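Local atomic coordinates of centrosome-associated zinc finger protein Cp190 (PDB entry 6ER1), a protein that organizes chromatin domains and their boundaries after recruitment by insulator DNA-binding proteins, and homodimerizes through its N-terminal BTB domain. Residues N62-T67 / L75-E80; V87-F92 / G106-T111; R110-K113 / V119-K122. One frame throughout, in Å; residues are numbered along the deposited sequence.

Interaction 1: N62-T67 / L75-E80; sequences NVLEQT and LIMPNE
Leu-64, on helix 60-67 of the BTB/POZ fold, overlaps Leu-75, Met-77 and Pro-78 where strand 74-76 leaves the sheet and runs into the loop beyond it. No hydrogen bond joins the two segments; the contact is apolar and buries 211 Å² in total. The two branches of Leu-64 lean mainly on different partners. CD2 lies 3.8 Å from CG of the Pro-78 ring, while the side chains of Leu-64 and Met-77 cross at about a right angle, with Leu-64 CD1 4.0 Å from Met-77 SD. The backbone of Met-77 directs its CB away from the helix, and the bends at chi2 (-60°) and chi3 (90°) bring SD and CE back to Leu-64. Leu-75 meets Leu-64 and Glu-65 together: its CD1 rests 3.7 Å from Leu-64 O, its CD2 is 4.0 Å from Leu-64 CB, and CD2 also touches the aliphatic part of Glu-65. Beyond CG the glutamate runs on extended to a salt bridge with Arg-51, so that one residue serves both an apolar and a charged neighbour. Backbone hydrogen bonds of Leu-75 with Thr-38 and Gln-40 tie strand 74-76 to strand 37-40. The tightest approach is Glu-65 CG to Leu-75 CD2, 3.6 Å.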
loop_
_atom_site.group_PDB
_atom_site.type_symbol
_atom_site.label_atom_id
_atom_site.label_comp_id
_atom_site.label_asym_id
_atom_site.label_seq_id
_atom_site.Cartn_x
_atom_site.Cartn_y
_atom_site.Cartn_z
ATOM N N ASN A 62 11.837 -9.540 -2.907
ATOM C CA ASN A 62 13.016 -8.952 -2.289
ATOM C C ASN A 62 14.289 -9.707 -2.708
ATOM O O ASN A 62 15.289 -9.112 -3.084
ATOM C CB ASN A 62 12.914 -8.843 -0.755
ATOM C CG ASN A 62 11.839 -7.869 -0.302
ATOM O OD1 ASN A 62 11.655 -6.818 -0.896
ATOM N ND2 ASN A 62 11.168 -8.198 0.797
ATOM N N VAL A 63 14.211 -11.024 -2.674
ATOM C CA VAL A 63 15.381 -11.816 -3.073
ATOM C C VAL A 63 15.681 -11.692 -4.552
ATOM O O VAL A 63 16.846 -11.619 -4.923
ATOM C CB VAL A 63 15.323 -13.279 -2.535
ATOM C CG1 VAL A 63 15.866 -14.325 -3.490
ATOM C CG2 VAL A 63 16.123 -13.344 -1.241
ATOM N N LEU A 64 14.625 -11.624 -5.378
ATOM C CA LEU A 64 14.840 -11.383 -6.831
ATOM C C LEU A 64 15.556 -10.040 -7.071
ATOM O O LEU A 64 16.471 -9.963 -7.858
ATOM C CB LEU A 64 13.503 -11.427 -7.578
ATOM C CG LEU A 64 12.740 -12.731 -7.621
ATOM C CD1 LEU A 64 11.553 -12.611 -8.567
ATOM C CD2 LEU A 64 13.629 -13.915 -7.958
ATOM N N GLU A 65 15.170 -8.997 -6.328
ATOM C CA GLU A 65 15.824 -7.725 -6.489
ATOM C C GLU A 65 17.289 -7.744 -6.052
ATOM O O GLU A 65 18.079 -6.973 -6.574
ATOM C CB GLU A 65 15.074 -6.658 -5.709
ATOM C CG GLU A 65 13.807 -6.224 -6.390
ATOM C CD GLU A 65 13.316 -4.915 -5.837
ATOM O OE1 GLU A 65 13.629 -3.870 -6.456
ATOM O OE2 GLU A 65 12.640 -4.952 -4.793
ATOM N N GLN A 66 17.626 -8.603 -5.086
ATOM C CA GLN A 66 19.009 -8.807 -4.661
ATOM C C GLN A 66 19.853 -9.661 -5.629
ATOM O O GLN A 66 21.059 -9.580 -5.595
ATOM C CB GLN A 66 19.057 -9.462 -3.259
ATOM C CG GLN A 66 18.464 -8.661 -2.118
ATOM C CD GLN A 66 19.246 -7.406 -1.868
ATOM O OE1 GLN A 66 20.434 -7.469 -1.583
ATOM N NE2 GLN A 66 18.604 -6.259 -2.032
ATOM N N THR A 67 19.227 -10.473 -6.485
ATOM C CA THR A 67 19.945 -11.540 -7.205
ATOM C C THR A 67 19.753 -11.605 -8.703
ATOM O O THR A 67 20.417 -12.423 -9.394
ATOM C CB THR A 67 19.541 -12.920 -6.661
ATOM O OG1 THR A 67 18.147 -13.141 -6.892
ATOM C CG2 THR A 67 19.937 -13.076 -5.206
ATOM N N LEU A 75 13.283 -5.322 -13.576
ATOM C CA LEU A 75 13.841 -6.521 -13.013
ATOM C C LEU A 75 13.546 -7.719 -13.936
ATOM O O LEU A 75 12.380 -8.023 -14.245
ATOM C CB LEU A 75 13.241 -6.737 -11.634
ATOM C CG LEU A 75 13.775 -7.899 -10.814
ATOM C CD1 LEU A 75 15.266 -7.745 -10.568
ATOM C CD2 LEU A 75 13.028 -7.896 -9.502
ATOM N N ILE A 76 14.591 -8.432 -14.328
ATOM C CA ILE A 76 14.447 -9.560 -15.266
ATOM C C ILE A 76 14.019 -10.810 -14.482
ATOM O O ILE A 76 14.768 -11.349 -13.634
ATOM C CB ILE A 76 15.754 -9.847 -15.995
ATOM C CG1 ILE A 76 16.205 -8.609 -16.777
ATOM C CG2 ILE A 76 15.608 -11.066 -16.873
ATOM C CD1 ILE A 76 15.164 -8.049 -17.731
ATOM N N MET A 77 12.802 -11.252 -14.723
ATOM C CA MET A 77 12.266 -12.393 -14.004
ATOM C C MET A 77 12.995 -13.686 -14.386
ATOM O O MET A 77 13.351 -13.871 -15.545
ATOM C CB MET A 77 10.782 -12.566 -14.326
ATOM C CG MET A 77 9.914 -11.452 -13.743
ATOM S SD MET A 77 9.951 -11.275 -11.954
ATOM C CE MET A 77 11.276 -10.125 -11.663
ATOM N N PRO A 78 13.215 -14.581 -13.427
ATOM C CA PRO A 78 13.790 -15.875 -13.747
ATOM C C PRO A 78 12.936 -16.733 -14.682
ATOM O O PRO A 78 11.727 -16.532 -14.814
ATOM C CB PRO A 78 13.962 -16.549 -12.392
ATOM C CG PRO A 78 13.466 -15.621 -11.372
ATOM C CD PRO A 78 12.909 -14.419 -11.998
ATOM N N ASN A 79 13.582 -17.692 -15.338
ATOM C CA ASN A 79 12.893 -18.557 -16.310
ATOM C C ASN A 79 11.724 -19.324 -15.727
ATOM O O ASN A 79 10.716 -19.520 -16.417
ATOM C CB ASN A 79 13.879 -19.529 -16.922
ATOM C CG ASN A 79 14.890 -18.839 -17.794
ATOM O OD1 ASN A 79 14.656 -17.745 -18.305
ATOM N ND2 ASN A 79 16.024 -19.488 -17.986
ATOM N N GLU A 80 11.819 -19.681 -14.444
ATOM C CA GLU A 80 10.741 -20.436 -13.795
ATOM C C GLU A 80 9.624 -19.567 -13.251
ATOM O O GLU A 80 8.693 -20.116 -12.653
ATOM C CB GLU A 80 11.259 -21.324 -12.636
ATOM C CG GLU A 80 11.686 -20.619 -11.324
ATOM C CD GLU A 80 13.132 -20.194 -11.337
ATOM O OE1 GLU A 80 13.689 -19.974 -12.454
ATOM O OE2 GLU A 80 13.687 -20.057 -10.233
#

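Interaction 2: V87-F92 / G106-T111; sequences VPIVNF and GKLLRT
Ile-89 meets Leu-108 and Thr-111 where helix 83-95 packs against helix 105-115, both part of the helical half of the BTB/POZ domain. The first shell is three buried side chains, and the 144 Å² between the segments is closed without a hydrogen bond. The side chains of Ile-89 and Leu-108 lie alongside one another, pointing antiparallel, with CG1 of the isoleucine 4.0 Å from CD2 of the leucine; their CA atoms, 8.1 Å apart, are the nearest pair of the two backbones. The terminal CD1 of Ile-89 goes on past that methyl to CG2 of Thr-111, 3.8 Å away.

What positions the threonine comes next. At chi1 -62° its hydroxyl lies beside its own backbone N and its methyl is anti to that N, which presents CG2 to Ile-89 and leaves OG1 to bond back to Lys-107 O one turn earlier. A buried hydroxyl is thereby satisfied inside its own helix while the apolar branch serves the interface. Lys-107, in one of its two modelled conformers, reaches helix 83-95 in a salt bridge with Asp-84.

Further out, Leu-120 and Met-117 pack on Ile-89, Phe-100 on Leu-108, and Val-85 on both Leu-108 and Thr-111. The ring of Phe-92, one turn beyond Ile-89, meets that of Trp-17 of the second subunit with the planes at about 55°, placing this helix near the dimer interface. Lys-107 O takes two donors from opposite faces of its plane: Thr-111 N and, at 2.9 Å with a C=O...donor angle of 146°, Thr-111 OG1.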
loop_
_atom_site.group_PDB
_atom_site.type_symbol
_atom_site.label_atom_id
_atom_site.label_comp_id
_atom_site.label_asym_id
_atom_site.label_seq_id
_atom_site.Cartn_x
_atom_site.Cartn_y
_atom_site.Cartn_z
ATOM N N VAL A 87 1.324 -13.335 -13.067
ATOM C CA VAL A 87 0.128 -12.501 -13.183
ATOM C C VAL A 87 -1.009 -12.908 -12.242
ATOM O O VAL A 87 -1.485 -12.031 -11.473
ATOM C CB VAL A 87 -0.343 -12.393 -14.670
ATOM C CG1 VAL A 87 -1.721 -11.773 -14.748
ATOM C CG2 VAL A 87 0.686 -11.577 -15.438
ATOM N N PRO A 88 -1.334 -14.201 -12.127
ATOM C CA PRO A 88 -2.384 -14.570 -11.179
ATOM C C PRO A 88 -1.932 -14.308 -9.703
ATOM O O PRO A 88 -2.802 -13.924 -8.898
ATOM C CB PRO A 88 -2.662 -16.057 -11.428
ATOM C CG PRO A 88 -1.952 -16.374 -12.631
ATOM C CD PRO A 88 -1.043 -15.305 -13.076
ATOM N N ILE A 89 -0.662 -14.604 -9.429
ATOM C CA ILE A 89 -0.171 -14.392 -8.015
ATOM C C ILE A 89 -0.218 -12.914 -7.668
ATOM O O ILE A 89 -0.681 -12.564 -6.556
ATOM C CB ILE A 89 1.176 -15.033 -7.866
ATOM C CG1 ILE A 89 1.015 -16.544 -7.880
ATOM C CG2 ILE A 89 1.809 -14.600 -6.526
ATOM C CD1 ILE A 89 2.284 -17.329 -7.902
ATOM N N VAL A 90 0.254 -12.042 -8.534
ATOM C CA VAL A 90 0.200 -10.611 -8.244
ATOM C C VAL A 90 -1.231 -10.150 -8.106
ATOM O O VAL A 90 -1.580 -9.343 -7.207
ATOM C CB VAL A 90 0.975 -9.791 -9.296
ATOM C CG1 VAL A 90 0.686 -8.288 -9.198
ATOM C CG2 VAL A 90 2.462 -10.016 -9.172
ATOM N N ASN A 91 -2.137 -10.604 -8.979
ATOM C CA ASN A 91 -3.515 -10.196 -8.814
ATOM C C ASN A 91 -4.122 -10.642 -7.457
ATOM O O ASN A 91 -4.908 -9.895 -6.815
ATOM C CB ASN A 91 -4.384 -10.671 -9.971
ATOM C CG ASN A 91 -4.130 -9.926 -11.293
ATOM O OD1 ASN A 91 -3.726 -8.781 -11.297
ATOM N ND2 ASN A 91 -4.463 -10.553 -12.395
ATOM N N PHE A 92 -3.726 -11.824 -7.013
ATOM C CA PHE A 92 -4.073 -12.320 -5.672
ATOM C C PHE A 92 -3.527 -11.375 -4.597
ATOM O O PHE A 92 -4.280 -11.015 -3.653
ATOM C CB PHE A 92 -3.561 -13.737 -5.443
ATOM C CG PHE A 92 -3.659 -14.205 -4.037
ATOM C CD1 PHE A 92 -4.839 -14.537 -3.444
ATOM C CD2 PHE A 92 -2.524 -14.172 -3.276
ATOM C CE1 PHE A 92 -4.892 -14.888 -2.110
ATOM C CE2 PHE A 92 -2.558 -14.532 -1.939
ATOM C CZ PHE A 92 -3.740 -14.911 -1.365
ATOM N N GLY A 106 -1.070 -27.216 -9.925
ATOM C CA GLY A 106 0.182 -27.692 -9.417
ATOM C C GLY A 106 1.307 -26.793 -9.668
ATOM O O GLY A 106 2.182 -26.613 -8.742
ATOM N N LYS A 107 1.383 -26.078 -10.739
ATOM C CA LYS A 107 2.433 -25.182 -11.031
ATOM C C LYS A 107 2.307 -23.999 -10.023
ATOM O O LYS A 107 3.380 -23.515 -9.558
ATOM C CB LYS A 107 2.329 -24.645 -12.470
ATOM C CG LYS A 107 3.630 -24.039 -12.958
ATOM C CD LYS A 107 3.693 -23.689 -14.433
ATOM C CE LYS A 107 5.041 -23.054 -14.734
ATOM N NZ LYS A 107 5.249 -22.780 -16.185
ATOM N N LEU A 108 1.128 -23.509 -9.807
ATOM C CA LEU A 108 0.936 -22.389 -8.856
ATOM C C LEU A 108 1.329 -22.875 -7.495
ATOM O O LEU A 108 1.993 -22.041 -6.744
ATOM C CB LEU A 108 -0.481 -21.893 -8.901
ATOM C CG LEU A 108 -0.811 -21.079 -10.154
ATOM C CD1 LEU A 108 -2.331 -20.970 -10.292
ATOM C CD2 LEU A 108 -0.203 -19.669 -10.074
ATOM N N LEU A 109 1.005 -24.062 -7.062
ATOM C CA LEU A 109 1.389 -24.589 -5.741
ATOM C C LEU A 109 2.854 -24.705 -5.683
ATOM O O LEU A 109 3.471 -24.242 -4.643
ATOM C CB LEU A 109 0.665 -25.865 -5.453
ATOM C CG LEU A 109 0.853 -26.520 -4.147
ATOM C CD1 LEU A 109 0.674 -25.554 -2.985
ATOM C CD2 LEU A 109 -0.020 -27.724 -3.972
ATOM N N ARG A 110 3.579 -25.239 -6.633
ATOM C CA ARG A 110 5.016 -25.320 -6.601
ATOM C C ARG A 110 5.623 -23.919 -6.567
ATOM O O ARG A 110 6.661 -23.734 -5.835
ATOM C CB ARG A 110 5.599 -26.175 -7.747
ATOM C CG ARG A 110 5.249 -27.649 -7.586
ATOM C CD ARG A 110 5.828 -28.517 -8.713
ATOM N NE ARG A 110 5.286 -28.253 -10.042
ATOM C CZ ARG A 110 4.177 -28.827 -10.490
ATOM N NH1 ARG A 110 3.489 -29.678 -9.772
ATOM N NH2 ARG A 110 3.809 -28.542 -11.748
ATOM N N THR A 111 5.095 -22.950 -7.249
ATOM C CA THR A 111 5.600 -21.610 -7.260
ATOM C C THR A 111 5.370 -21.015 -5.813
ATOM O O THR A 111 6.351 -20.372 -5.297
ATOM C CB THR A 111 4.956 -20.720 -8.287
ATOM O OG1 THR A 111 5.249 -21.291 -9.599
ATOM C CG2 THR A 111 5.425 -19.340 -8.306
#

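Interaction 3: R110-K113 / V119-K122; sequences RTAK and VLLK
Ala-112 turns its CB between Leu-120 and Leu-121, two consecutive leucines of helix 118-124, and its small size is consistent with the close approach of helix 105-115: the CA atoms of Ala-112 and Leu-121 are only 6.0 Å apart. The two helices follow each other in the C-terminal part of the BTB/POZ domain.

The leucines reach the same methyl through different conformations. In Leu-120 the first torsion is 179°, carrying CG beside the carbonyl carbon, and CD2 ends 3.9 Å from Ala-112 CB. In Leu-121 it is -69°, which swings CG to the side of the backbone N and brings CD2 to 3.7 Å from the same CB. The two branches of Leu-121 divide the work. CD1 lies 3.9 Å from the carbonyl O of Ala-112, a van der Waals approach to the backbone, whereas CD2 touches both Ala-112 CB and Lys-113 CG, which meet it from clearly different directions.

Lys-113 crosses Leu-121 at about a right angle and touches it with CG, early in its chain. The short distance of that pair, Lys-113 CG to Leu-121 CD2 at 3.5 Å, is doubtful as a measure of fit, because two conformers were modelled for this exposed lysine and the position described is one of two.

With no hydrogen bond or ion pair between the segments and 176 Å² buried, the contact depends on apposed hydrocarbon surfaces: a buried alanine at its centre, and at its margin a lysine that contributes methylene carbon while its charged end, modelled in two conformers, is probably mobile.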
loop_
_atom_site.group_PDB
_atom_site.type_symbol
_atom_site.label_atom_id
_atom_site.label_comp_id
_atom_site.label_asym_id
_atom_site.label_seq_id
_atom_site.Cartn_x
_atom_site.Cartn_y
_atom_site.Cartn_z
ATOM N N ARG A 110 3.579 -25.239 -6.633
ATOM C CA ARG A 110 5.016 -25.320 -6.601
ATOM C C ARG A 110 5.623 -23.919 -6.567
ATOM O O ARG A 110 6.661 -23.734 -5.835
ATOM C CB ARG A 110 5.599 -26.175 -7.747
ATOM C CG ARG A 110 5.249 -27.649 -7.586
ATOM C CD ARG A 110 5.828 -28.517 -8.713
ATOM N NE ARG A 110 5.286 -28.253 -10.042
ATOM C CZ ARG A 110 4.177 -28.827 -10.490
ATOM N NH1 ARG A 110 3.489 -29.678 -9.772
ATOM N NH2 ARG A 110 3.809 -28.542 -11.748
ATOM N N THR A 111 5.095 -22.950 -7.249
ATOM C CA THR A 111 5.600 -21.610 -7.260
ATOM C C THR A 111 5.370 -21.015 -5.813
ATOM O O THR A 111 6.351 -20.372 -5.297
ATOM C CB THR A 111 4.956 -20.720 -8.287
ATOM O OG1 THR A 111 5.249 -21.291 -9.599
ATOM C CG2 THR A 111 5.425 -19.340 -8.306
ATOM N N ALA A 112 4.222 -21.190 -5.250
ATOM C CA ALA A 112 3.974 -20.616 -3.868
ATOM C C ALA A 112 4.923 -21.301 -2.992
ATOM O O ALA A 112 5.406 -20.578 -2.001
ATOM C CB ALA A 112 2.562 -20.896 -3.487
ATOM N N LYS A 113 5.270 -22.537 -3.077
ATOM C CA LYS A 113 6.261 -23.199 -2.220
ATOM C C LYS A 113 7.624 -22.658 -2.456
ATOM O O LYS A 113 8.400 -22.360 -1.433
ATOM C CB LYS A 113 6.249 -24.745 -2.372
ATOM C CG LYS A 113 5.021 -25.434 -1.832
ATOM C CD LYS A 113 5.104 -26.930 -2.116
ATOM C CE LYS A 113 4.109 -27.813 -1.357
ATOM N NZ LYS A 113 4.587 -28.692 -0.273
ATOM N N VAL A 119 0.481 -17.369 2.790
ATOM C CA VAL A 119 -0.937 -17.074 2.681
ATOM C C VAL A 119 -1.554 -17.762 1.423
ATOM O O VAL A 119 -2.684 -18.175 1.462
ATOM C CB VAL A 119 -1.243 -15.571 2.716
ATOM C CG1 VAL A 119 -0.662 -14.824 1.554
ATOM C CG2 VAL A 119 -2.717 -15.263 2.948
ATOM N N LEU A 120 -0.772 -17.837 0.372
ATOM C CA LEU A 120 -1.270 -18.491 -0.883
ATOM C C LEU A 120 -1.232 -20.022 -0.734
ATOM O O LEU A 120 -2.142 -20.722 -1.220
ATOM C CB LEU A 120 -0.431 -18.001 -2.058
ATOM C CG LEU A 120 -0.821 -18.628 -3.412
ATOM C CD1 LEU A 120 -2.297 -18.386 -3.667
ATOM C CD2 LEU A 120 0.088 -17.973 -4.429
ATOM N N LEU A 121 -0.182 -20.538 -0.095
ATOM C CA LEU A 121 -0.150 -21.988 0.235
ATOM C C LEU A 121 -1.388 -22.428 0.994
ATOM O O LEU A 121 -2.014 -23.447 0.663
ATOM C CB LEU A 121 1.102 -22.324 1.067
ATOM C CG LEU A 121 2.391 -22.204 0.267
ATOM C CD1 LEU A 121 3.666 -22.148 1.099
ATOM C CD2 LEU A 121 2.488 -23.320 -0.744
ATOM N N LYS A 122 -1.730 -21.685 2.038
ATOM C CA LYS A 122 -2.894 -22.010 2.824
ATOM C C LYS A 122 -4.165 -21.990 1.967
ATOM O O LYS A 122 -5.029 -22.863 2.084
ATOM C CB LYS A 122 -2.978 -21.034 4.018
ATOM C CG LYS A 122 -1.916 -21.330 5.043
ATOM C CD LYS A 122 -2.106 -20.501 6.302
ATOM C CE LYS A 122 -0.989 -20.729 7.306
ATOM N NZ LYS A 122 -0.955 -19.622 8.295
#

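Interaction 1 closes before the other two open; interaction 3 begins within the second segment of interaction 2. Interactions 2 and 3 are continuous: their centres are 7 Å apart, they share Arg-110 and Thr-111, and helix 105-115 presents Leu-108 and Thr-111 to helix 83-95 and Ala-112 to helix 118-124. They touch through Leu-109 CD1 to Leu-121 CD2 at 3.6 Å and Ile-89 CG1 to Leu-120 CD2 at 3.8 Å, making a three-helix cluster. Interaction 1, centred 16 Å from interaction 2 and 18 Å from interaction 3, joins helix 60-67 to inner strand 74-76 and the following loop. All three border the second subunit: Asn-62 hydrogen-bonds its Tyr-34, and Phe-92 and Val-119 meet its Trp-17.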